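Local coordinates for ferric uptake regulation protein (Vibrio cholerae, PDB 2W57) that probably acts as an iron-responsive, metal-dependent dimeric repressor that binds DNA to control genes of iron uptake, at residues 109-114 and 125-130. Numbering follows the deposited sequence.
Sequences QRQKEI and HSLYLY. With ZN (zinc ion), chain C.
The amide end of Q111 sits over one face of the zinc-bound imidazole of H125, so helix 105-117 and strand 121-132 meet through two polar side chains beside a metal. The side chains cross at about a right angle with their planes 70° apart, so the amide points down at the ring instead of stacking on it; Q111 CD comes 3.6 Å from H125 CD2. Glutamine suits the place because its chain is long enough to span two backbones whose nearest CA atoms, those of Q111 and H125, are 8.5 Å apart. Its CG stands beside the backbone N, anti to the carbonyl carbon (chi1 -61°), and an extended chain carries the amide across.

H125 gives NE2 to the zinc ion at 2.2 Å. Histidine suits both tasks: a ring nitrogen coordinates the metal while the flat ring presents a face to the amide. Its CG lies between the backbone N and the carbonyl carbon (chi1 71°), the rotamer in which both contacts are made together. H87, D89 and E108 complete the site; E108 belongs to the same helix as Q111, so the ion ties helix to strand. Farther along, L127 makes a loose apolar contact with Q111, its branched side chain also lying on D89 and F102. Q111 also packs on L127 of the second subunit.

On another side of the helix, R110 NH1 reaches E113 OE1 at 2.7 Å in a salt bridge. The acceptor lies in the guanidinium plane, but the carboxylate is met from above its own plane and the bond is bent. R110 NH2 pairs with D104 of the second subunit. Residues 125-130 of strand 121-132 form an antiparallel ladder with that subunit, continuing the sheet across the dimer interface. The zinc probably leaves the imidazole electron-poor, and coordination through the metal, rather than the amide resting on the ring, is the firm link between helix and strand.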
ATOM      1  N   GLN A 109      17.504   2.166 -12.642  1.00 35.68           N
ATOM      2  CA  GLN A 109      18.690   1.315 -12.860  1.00 35.82           C
ATOM      3  C   GLN A 109      19.165   0.595 -11.598  1.00 35.95           C
ATOM      4  O   GLN A 109      19.495  -0.595 -11.642  1.00 35.96           O
ATOM      5  CB  GLN A 109      19.839   2.126 -13.479  1.00 36.04           C
ATOM      6  CG  GLN A 109      21.167   1.352 -13.705  1.00 36.51           C
ATOM      7  CD  GLN A 109      21.021   0.097 -14.589  1.00 37.90           C
ATOM      8  OE1 GLN A 109      20.044  -0.062 -15.340  1.00 38.33           O
ATOM      9  NE2 GLN A 109      22.003  -0.796 -14.497  1.00 37.52           N
ATOM     10  N   ARG A 110      19.189   1.311 -10.477  1.00 35.98           N
ATOM     11  CA  ARG A 110      19.660   0.739  -9.217  1.00 36.24           C
ATOM     12  C   ARG A 110      18.852  -0.475  -8.771  1.00 36.40           C
ATOM     13  O   ARG A 110      19.421  -1.471  -8.324  1.00 36.50           O
ATOM     14  CB  ARG A 110      19.680   1.798  -8.121  1.00 36.15           C
ATOM     15  CG  ARG A 110      20.728   2.887  -8.328  1.00 36.46           C
ATOM     16  CD  ARG A 110      22.153   2.335  -8.443  1.00 36.44           C
ATOM     17  NE  ARG A 110      22.562   1.591  -7.255  1.00 36.81           N
ATOM     18  CZ  ARG A 110      23.113   0.379  -7.268  1.00 37.60           C
ATOM     19  NH1 ARG A 110      23.354  -0.256  -8.417  1.00 38.18           N
ATOM     20  NH2 ARG A 110      23.444  -0.198  -6.122  1.00 36.74           N
ATOM     21  N   GLN A 111      17.530  -0.384  -8.918  1.00 36.76           N
ATOM     22  CA  GLN A 111      16.595  -1.473  -8.609  1.00 36.73           C
ATOM     23  C   GLN A 111      16.973  -2.784  -9.316  1.00 37.17           C
ATOM     24  O   GLN A 111      17.000  -3.845  -8.685  1.00 37.06           O
ATOM     25  CB  GLN A 111      15.155  -1.051  -8.959  1.00 36.56           C
ATOM     26  CG  GLN A 111      14.645   0.177  -8.179  1.00 35.91           C
ATOM     27  CD  GLN A 111      13.246   0.629  -8.574  1.00 36.40           C
ATOM     28  OE1 GLN A 111      12.689   0.174  -9.573  1.00 37.53           O
ATOM     29  NE2 GLN A 111      12.678   1.545  -7.797  1.00 35.83           N
ATOM     30  N   LYS A 112      17.282  -2.689 -10.613  1.00 37.77           N
ATOM     31  CA  LYS A 112      17.707  -3.833 -11.441  1.00 38.18           C
ATOM     32  C   LYS A 112      18.960  -4.500 -10.881  1.00 38.45           C
ATOM     33  O   LYS A 112      19.089  -5.724 -10.901  1.00 38.39           O
ATOM     34  CB  LYS A 112      17.998  -3.380 -12.877  1.00 38.03           C
ATOM     35  CG  LYS A 112      16.909  -2.553 -13.542  1.00 38.42           C
ATOM     36  CD  LYS A 112      16.243  -3.286 -14.696  1.00 39.02           C
ATOM     37  CE  LYS A 112      15.494  -2.293 -15.584  1.00 39.78           C
ATOM     38  NZ  LYS A 112      15.300  -2.763 -16.991  1.00 40.07           N
ATOM     39  N   GLU A 113      19.882  -3.679 -10.387  1.00 38.94           N
ATOM     40  CA  GLU A 113      21.165  -4.164  -9.912  1.00 39.59           C
ATOM     41  C   GLU A 113      21.084  -4.767  -8.520  1.00 39.60           C
ATOM     42  O   GLU A 113      21.779  -5.744  -8.235  1.00 39.63           O
ATOM     43  CB  GLU A 113      22.216  -3.059  -9.981  1.00 39.91           C
ATOM     44  CG  GLU A 113      22.660  -2.789 -11.411  1.00 42.23           C
ATOM     45  CD  GLU A 113      23.559  -1.583 -11.535  1.00 45.38           C
ATOM     46  OE1 GLU A 113      23.159  -0.480 -11.086  1.00 46.43           O
ATOM     47  OE2 GLU A 113      24.668  -1.744 -12.094  1.00 47.00           O
ATOM     48  N   ILE A 114      20.247  -4.182  -7.658  1.00 39.47           N
ATOM     49  CA  ILE A 114      19.956  -4.760  -6.350  1.00 39.14           C
ATOM     50  C   ILE A 114      19.171  -6.058  -6.544  1.00 39.40           C
ATOM     51  O   ILE A 114      19.482  -7.073  -5.914  1.00 39.37           O
ATOM     52  CB  ILE A 114      19.194  -3.772  -5.434  1.00 39.17           C
ATOM     53  CG1 ILE A 114      20.143  -2.685  -4.934  1.00 38.85           C
ATOM     54  CG2 ILE A 114      18.548  -4.493  -4.233  1.00 38.45           C
ATOM     55  CD1 ILE A 114      19.519  -1.327  -4.921  1.00 37.80           C
ATOM     56  N   HIS A 125       7.884  -3.283  -9.418  1.00 37.30           N
ATOM     57  CA  HIS A 125       8.214  -2.596  -8.172  1.00 35.69           C
ATOM     58  C   HIS A 125       7.149  -1.554  -7.825  1.00 34.87           C
ATOM     59  O   HIS A 125       6.278  -1.254  -8.634  1.00 34.72           O
ATOM     60  CB  HIS A 125       9.604  -1.958  -8.258  1.00 35.49           C
ATOM     61  CG  HIS A 125       9.681  -0.767  -9.166  1.00 35.28           C
ATOM     62  ND1 HIS A 125       9.867  -0.880 -10.528  1.00 35.46           N
ATOM     63  CD2 HIS A 125       9.623   0.560  -8.905  1.00 34.58           C
ATOM     64  CE1 HIS A 125       9.909   0.325 -11.068  1.00 34.73           C
ATOM     65  NE2 HIS A 125       9.768   1.216 -10.104  1.00 34.97           N
ATOM     66  N   SER A 126       7.195  -1.021  -6.612  1.00 33.95           N
ATOM     67  CA  SER A 126       6.402   0.163  -6.295  1.00 33.19           C
ATOM     68  C   SER A 126       7.177   1.038  -5.334  1.00 32.09           C
ATOM     69  O   SER A 126       7.798   0.532  -4.400  1.00 31.67           O
ATOM     70  CB  SER A 126       5.018  -0.207  -5.729  1.00 33.55           C
ATOM     71  OG  SER A 126       5.120  -0.965  -4.536  1.00 34.60           O
ATOM     72  N   LEU A 127       7.154   2.344  -5.581  1.00 31.05           N
ATOM     73  CA  LEU A 127       7.919   3.299  -4.769  1.00 30.50           C
ATOM     74  C   LEU A 127       7.068   4.504  -4.398  1.00 30.34           C
ATOM     75  O   LEU A 127       6.503   5.157  -5.276  1.00 30.09           O
ATOM     76  CB  LEU A 127       9.208   3.725  -5.492  1.00 30.08           C
ATOM     77  CG  LEU A 127      10.030   4.926  -5.023  1.00 30.01           C
ATOM     78  CD1 LEU A 127      10.637   4.696  -3.657  1.00 29.76           C
ATOM     79  CD2 LEU A 127      11.117   5.249  -6.035  1.00 30.29           C
ATOM     80  N   TYR A 128       6.983   4.772  -3.091  1.00 30.33           N
ATOM     81  CA  TYR A 128       6.189   5.872  -2.548  1.00 30.66           C
ATOM     82  C   TYR A 128       7.039   6.710  -1.613  1.00 31.02           C
ATOM     83  O   TYR A 128       7.565   6.206  -0.623  1.00 31.26           O
ATOM     84  CB  TYR A 128       4.956   5.348  -1.792  1.00 30.66           C
ATOM     85  CG  TYR A 128       4.014   4.561  -2.658  1.00 30.65           C
ATOM     86  CD1 TYR A 128       3.142   5.201  -3.530  1.00 31.08           C
ATOM     87  CD2 TYR A 128       4.016   3.172  -2.633  1.00 30.28           C
ATOM     88  CE1 TYR A 128       2.290   4.470  -4.358  1.00 31.56           C
ATOM     89  CE2 TYR A 128       3.170   2.433  -3.452  1.00 30.18           C
ATOM     90  CZ  TYR A 128       2.313   3.085  -4.310  1.00 31.17           C
ATOM     91  OH  TYR A 128       1.468   2.354  -5.121  1.00 31.73           O
ATOM     92  N   LEU A 129       7.184   7.986  -1.935  1.00 31.23           N
ATOM     93  CA  LEU A 129       7.899   8.904  -1.068  1.00 31.66           C
ATOM     94  C   LEU A 129       6.872   9.779  -0.374  1.00 32.27           C
ATOM     95  O   LEU A 129       5.990  10.337  -1.029  1.00 32.87           O
ATOM     96  CB  LEU A 129       8.882   9.754  -1.883  1.00 31.11           C
ATOM     97  CG  LEU A 129       9.843   9.003  -2.808  1.00 30.79           C
ATOM     98  CD1 LEU A 129      10.734   9.959  -3.598  1.00 29.39           C
ATOM     99  CD2 LEU A 129      10.691   7.997  -2.037  1.00 30.69           C
ATOM    100  N   TYR A 130       6.954   9.891   0.944  1.00 32.86           N
ATOM    101  CA  TYR A 130       6.009  10.740   1.666  1.00 34.12           C
ATOM    102  C   TYR A 130       6.736  11.899   2.347  1.00 35.70           C
ATOM    103  O   TYR A 130       7.809  11.705   2.911  1.00 35.66           O
ATOM    104  CB  TYR A 130       5.211   9.930   2.690  1.00 33.21           C
ATOM    105  CG  TYR A 130       4.534   8.680   2.150  1.00 32.42           C
ATOM    106  CD1 TYR A 130       3.230   8.731   1.661  1.00 32.04           C
ATOM    107  CD2 TYR A 130       5.183   7.440   2.159  1.00 31.28           C
ATOM    108  CE1 TYR A 130       2.588   7.596   1.187  1.00 30.63           C
ATOM    109  CE2 TYR A 130       4.549   6.297   1.683  1.00 30.62           C
ATOM    110  CZ  TYR A 130       3.247   6.387   1.199  1.00 31.42           C
ATOM    111  OH  TYR A 130       2.594   5.275   0.716  1.00 31.50           O
TER
HETATM  112 ZN    ZN C 201       9.752   3.331 -10.727  1.00 40.76          ZN